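PDB 3D1N: POU domain, class 6, transcription factor 1 from Homo sapiens, which binds DNA as a transcription factor through a bipartite POU domain, probably preferring a variant of the octamer motif. Local coordinates for residues L20-T23 / Q24-G28. The protein carries 2 engineered substitutions. Residues are numbered along the deposited sequence; the frame is centred on the assembly and turned at random.
Sequences LGLT and QTQVG. With nucleotides of chain C.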
ATOM      1  N   LEU K  20      -4.805 -14.961  -6.207  1.00 86.97           N
ATOM      2  CA  LEU K  20      -6.094 -15.240  -6.809  1.00 87.70           C
ATOM      3  C   LEU K  20      -6.929 -13.978  -6.709  1.00 85.04           C
ATOM      4  O   LEU K  20      -8.140 -14.000  -6.919  1.00 79.43           O
ATOM      5  CB  LEU K  20      -6.780 -16.394  -6.090  1.00 92.50           C
ATOM      6  CG  LEU K  20      -6.942 -17.682  -6.896  1.00 99.23           C
ATOM      7  CD1 LEU K  20      -6.406 -18.878  -6.123  1.00104.17           C
ATOM      8  CD2 LEU K  20      -8.405 -17.881  -7.302  1.00 90.69           C
ATOM      9  N   GLY K  21      -6.262 -12.874  -6.383  1.00 74.68           N
ATOM     10  CA  GLY K  21      -6.924 -11.593  -6.229  1.00 84.68           C
ATOM     11  C   GLY K  21      -8.123 -11.707  -5.314  1.00 91.94           C
ATOM     12  O   GLY K  21      -9.258 -11.438  -5.726  1.00 78.59           O
ATOM     13  N   LEU K  22      -7.868 -12.117  -4.071  1.00 95.99           N
ATOM     14  CA  LEU K  22      -8.940 -12.370  -3.110  1.00 88.01           C
ATOM     15  C   LEU K  22      -8.707 -11.764  -1.730  1.00 87.31           C
ATOM     16  O   LEU K  22      -7.608 -11.861  -1.168  1.00 78.84           O
ATOM     17  CB  LEU K  22      -9.199 -13.867  -2.985  1.00 78.71           C
ATOM     18  CG  LEU K  22     -10.199 -14.390  -4.017  1.00 89.34           C
ATOM     19  CD1 LEU K  22     -10.435 -15.873  -3.817  1.00 67.71           C
ATOM     20  CD2 LEU K  22     -11.514 -13.618  -3.944  1.00 63.57           C
ATOM     21  N   THR K  23      -9.751 -11.136  -1.190  1.00 57.44           N
ATOM     22  CA  THR K  23      -9.687 -10.593   0.158  1.00 77.94           C
ATOM     23  C   THR K  23      -9.962 -11.693   1.193  1.00 85.58           C
ATOM     24  O   THR K  23     -10.748 -12.616   0.942  1.00 70.70           O
ATOM     25  CB  THR K  23     -10.694  -9.446   0.348  1.00 69.95           C
ATOM     26  OG1 THR K  23     -12.015  -9.910   0.059  1.00 62.69           O
ATOM     27  CG2 THR K  23     -10.374  -8.300  -0.580  1.00 54.59           C
ATOM     28  N   GLN K  24      -9.288 -11.603   2.340  1.00 74.69           N
ATOM     29  CA  GLN K  24      -9.587 -12.458   3.479  1.00 66.06           C
ATOM     30  C   GLN K  24     -11.072 -12.357   3.684  1.00 63.39           C
ATOM     31  O   GLN K  24     -11.758 -13.335   3.974  1.00 72.73           O
ATOM     32  CB  GLN K  24      -8.888 -11.949   4.744  1.00 58.61           C
ATOM     33  CG  GLN K  24      -7.366 -11.928   4.659  1.00 64.37           C
ATOM     34  CD  GLN K  24      -6.723 -11.287   5.875  1.00 64.08           C
ATOM     35  OE1 GLN K  24      -7.318 -10.428   6.531  1.00 55.09           O
ATOM     36  NE2 GLN K  24      -5.500 -11.699   6.180  1.00 61.22           N
ATOM     37  N   THR K  25     -11.575 -11.150   3.511  1.00 49.39           N
ATOM     38  CA  THR K  25     -12.956 -10.893   3.836  1.00 71.16           C
ATOM     39  C   THR K  25     -13.892 -11.456   2.779  1.00 55.76           C
ATOM     40  O   THR K  25     -15.102 -11.426   2.934  1.00 69.08           O
ATOM     41  CB  THR K  25     -13.195  -9.397   4.121  1.00 72.80           C
ATOM     42  OG1 THR K  25     -14.594  -9.098   4.016  1.00 48.63           O
ATOM     43  CG2 THR K  25     -12.374  -8.526   3.170  1.00 63.83           C
ATOM     44  N   GLN K  26     -13.320 -12.000   1.716  1.00 76.16           N
ATOM     45  CA  GLN K  26     -14.107 -12.745   0.739  1.00 86.05           C
ATOM     46  C   GLN K  26     -14.109 -14.215   1.106  1.00 86.17           C
ATOM     47  O   GLN K  26     -15.163 -14.842   1.185  1.00 85.09           O
ATOM     48  CB  GLN K  26     -13.532 -12.580  -0.664  1.00 80.35           C
ATOM     49  CG  GLN K  26     -14.103 -11.405  -1.422  1.00 84.62           C
ATOM     50  CD  GLN K  26     -13.350 -11.128  -2.704  1.00 79.69           C
ATOM     51  OE1 GLN K  26     -12.111 -11.145  -2.741  1.00 58.60           O
ATOM     52  NE2 GLN K  26     -14.099 -10.859  -3.768  1.00 78.91           N
ATOM     53  N   VAL K  27     -12.910 -14.752   1.309  1.00 78.60           N
ATOM     54  CA  VAL K  27     -12.724 -16.128   1.743  1.00 83.67           C
ATOM     55  C   VAL K  27     -13.787 -16.502   2.764  1.00 84.26           C
ATOM     56  O   VAL K  27     -14.731 -17.226   2.455  1.00 79.28           O
ATOM     57  CB  VAL K  27     -11.327 -16.330   2.376  1.00 76.48           C
ATOM     58  CG1 VAL K  27     -11.078 -17.797   2.669  1.00 77.48           C
ATOM     59  CG2 VAL K  27     -10.243 -15.785   1.465  1.00 71.99           C
ATOM     60  N   GLY K  28     -13.633 -15.987   3.980  1.00 82.55           N
ATOM     61  CA  GLY K  28     -14.545 -16.297   5.063  1.00 86.78           C
ATOM     62  C   GLY K  28     -15.991 -16.002   4.714  1.00 93.53           C
ATOM     63  O   GLY K  28     -16.895 -16.745   5.092  1.00 99.46           O
TER
ATOM     64  P    DA C  10      -6.634  -8.500   2.285  1.00 72.35           P
ATOM     65  OP1  DA C  10      -5.587  -9.196   1.503  1.00 58.04           O
ATOM     66  OP2  DA C  10      -8.018  -9.037   2.408  1.00 49.31           O
ATOM     67  O5'  DA C  10      -5.961  -8.240   3.705  1.00 51.11           O
ATOM     68  C5'  DA C  10      -4.782  -7.455   3.793  1.00 42.44           C
ATOM     69  C4'  DA C  10      -4.478  -7.135   5.256  1.00 65.77           C
ATOM     70  O4'  DA C  10      -5.411  -6.170   5.809  1.00 56.90           O
ATOM     71  C3'  DA C  10      -4.527  -8.338   6.202  1.00 62.82           C
ATOM     72  O3'  DA C  10      -3.278  -8.388   6.887  1.00 69.68           O
ATOM     73  C2'  DA C  10      -5.743  -8.097   7.111  1.00 52.22           C
ATOM     74  C1'  DA C  10      -5.827  -6.573   7.110  1.00 42.16           C
ATOM     75  N9   DA C  10      -7.127  -5.925   7.348  1.00 34.81           N
ATOM     76  C8   DA C  10      -8.320  -6.143   6.695  1.00 41.26           C
ATOM     77  N7   DA C  10      -9.316  -5.369   7.111  1.00 33.33           N
ATOM     78  C5   DA C  10      -8.733  -4.576   8.105  1.00 36.80           C
ATOM     79  C6   DA C  10      -9.249  -3.547   8.943  1.00 35.71           C
ATOM     80  N6   DA C  10     -10.531  -3.129   8.892  1.00 26.08           N
ATOM     81  N1   DA C  10      -8.398  -2.976   9.842  1.00 30.71           N
ATOM     82  C2   DA C  10      -7.128  -3.397   9.879  1.00 34.49           C
ATOM     83  N3   DA C  10      -6.520  -4.339   9.135  1.00 27.52           N
ATOM     84  C4   DA C  10      -7.387  -4.904   8.260  1.00 37.93           C
ATOM     85  P    DT C   9     -10.707  -4.350  -1.363  1.00 61.46           P
ATOM     86  OP1  DT C   9     -10.317  -5.223  -2.499  1.00 49.12           O
ATOM     87  OP2  DT C   9     -12.141  -4.203  -1.013  1.00 47.92           O
ATOM     88  O5'  DT C   9      -9.829  -4.788  -0.108  1.00 51.16           O
ATOM     89  C5'  DT C   9      -8.436  -4.826  -0.325  1.00 45.84           C
ATOM     90  C4'  DT C   9      -7.678  -4.998   0.976  1.00 57.90           C
ATOM     91  O4'  DT C   9      -7.978  -3.906   1.870  1.00 58.18           O
ATOM     92  C3'  DT C   9      -7.979  -6.271   1.757  1.00 61.92           C
ATOM     93  O3'  DT C   9      -6.754  -6.995   1.772  1.00 81.43           O
ATOM     94  C2'  DT C   9      -8.424  -5.771   3.138  1.00 55.44           C
ATOM     95  C1'  DT C   9      -7.817  -4.373   3.185  1.00 48.28           C
ATOM     96  N1   DT C   9      -8.462  -3.333   4.042  1.00 33.66           N
ATOM     97  C2   DT C   9      -7.725  -2.783   5.076  1.00 46.40           C
ATOM     98  O2   DT C   9      -6.576  -3.126   5.340  1.00 44.65           O
ATOM     99  N3   DT C   9      -8.392  -1.817   5.798  1.00 42.63           N
ATOM    100  C4   DT C   9      -9.682  -1.353   5.584  1.00 43.31           C
ATOM    101  O4   DT C   9     -10.209  -0.480   6.274  1.00 31.17           O
ATOM    102  C5   DT C   9     -10.389  -1.969   4.488  1.00 43.58           C
ATOM    103  C7   DT C   9     -11.873  -1.745   4.398  1.00 19.55           C
ATOM    104  C6   DT C   9      -9.750  -2.912   3.769  1.00 33.30           C
ATOM    105  P    DA C  11      -2.991  -9.532   7.962  1.00 69.03           P
ATOM    106  OP1  DA C  11      -1.541  -9.838   8.057  1.00 54.49           O
ATOM    107  OP2  DA C  11      -3.946 -10.632   7.701  1.00 54.37           O
ATOM    108  O5'  DA C  11      -3.350  -8.668   9.260  1.00 52.95           O
ATOM    109  C5'  DA C  11      -2.350  -7.720   9.656  1.00 51.77           C
ATOM    110  C4'  DA C  11      -2.749  -6.890  10.870  1.00 63.51           C
ATOM    111  O4'  DA C  11      -4.116  -6.446  10.722  1.00 57.37           O
ATOM    112  C3'  DA C  11      -2.681  -7.616  12.207  1.00 46.46           C
ATOM    113  O3'  DA C  11      -1.724  -6.969  13.027  1.00 59.26           O
ATOM    114  C2'  DA C  11      -4.104  -7.535  12.768  1.00 57.93           C
ATOM    115  C1'  DA C  11      -4.762  -6.421  11.966  1.00 37.48           C
ATOM    116  N9   DA C  11      -6.175  -6.574  11.625  1.00 39.21           N
ATOM    117  C8   DA C  11      -6.761  -7.519  10.805  1.00 37.23           C
ATOM    118  N7   DA C  11      -8.075  -7.363  10.672  1.00 32.97           N
ATOM    119  C5   DA C  11      -8.357  -6.240  11.452  1.00 35.62           C
ATOM    120  C6   DA C  11      -9.557  -5.547  11.740  1.00 38.97           C
ATOM    121  N6   DA C  11     -10.745  -5.898  11.243  1.00 28.13           N
ATOM    122  N1   DA C  11      -9.487  -4.471  12.555  1.00 34.93           N
ATOM    123  C2   DA C  11      -8.283  -4.125  13.036  1.00 42.01           C
ATOM    124  N3   DA C  11      -7.086  -4.689  12.841  1.00 32.13           N
ATOM    125  C4   DA C  11      -7.197  -5.746  12.035  1.00 22.08           C
TER
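T23 and Q26 meet at the start of helix 24-31, the first helix of the helix-turn-helix in the POU-specific domain. T23 is the N-cap, and T23 N to Q26 OE1 is the side-chain half of a capping-box-like arrangement. Backbone bonds start the helix: T23 O accepts from Q26 N (2.8 Å) and V27 N (3.1 Å), so one carbonyl oxygen takes two first-turn N-H groups. In return the side chain of Q26 folds back across that of T23 at about a right angle, and its OE1 takes up T23 N (2.8 Å), though the placing of OE1 is less sure. A chi1 of 57° puts T23 OG1 between the backbone N and the carbonyl carbon, beside the Q26 chain, where its hydrogen bond to OE1 is weak (3.1 Å), while T23 CG2 faces the sugar-phosphate of DT9 of chain C.

DNA contacts follow from the same helix start. Q24 reaches along the DNA backbone of chain C, from DA10 to DA11, with an extended chain (chi2 174°). Its OE1 accepts from Q41 NE2 and its NE2 donates to E48 OE1, both on helix 41-49, the recognition helix of the motif. NE2 also approaches OP2 of DA11 of chain C, too closely to be taken at face value. The DA10 phosphate lies at the helix N-terminus, where the helix dipole would probably favour it: Q24 N donates to OP2 of DA10 of chain C at 2.9 Å, with an N-H...O angle of 148°.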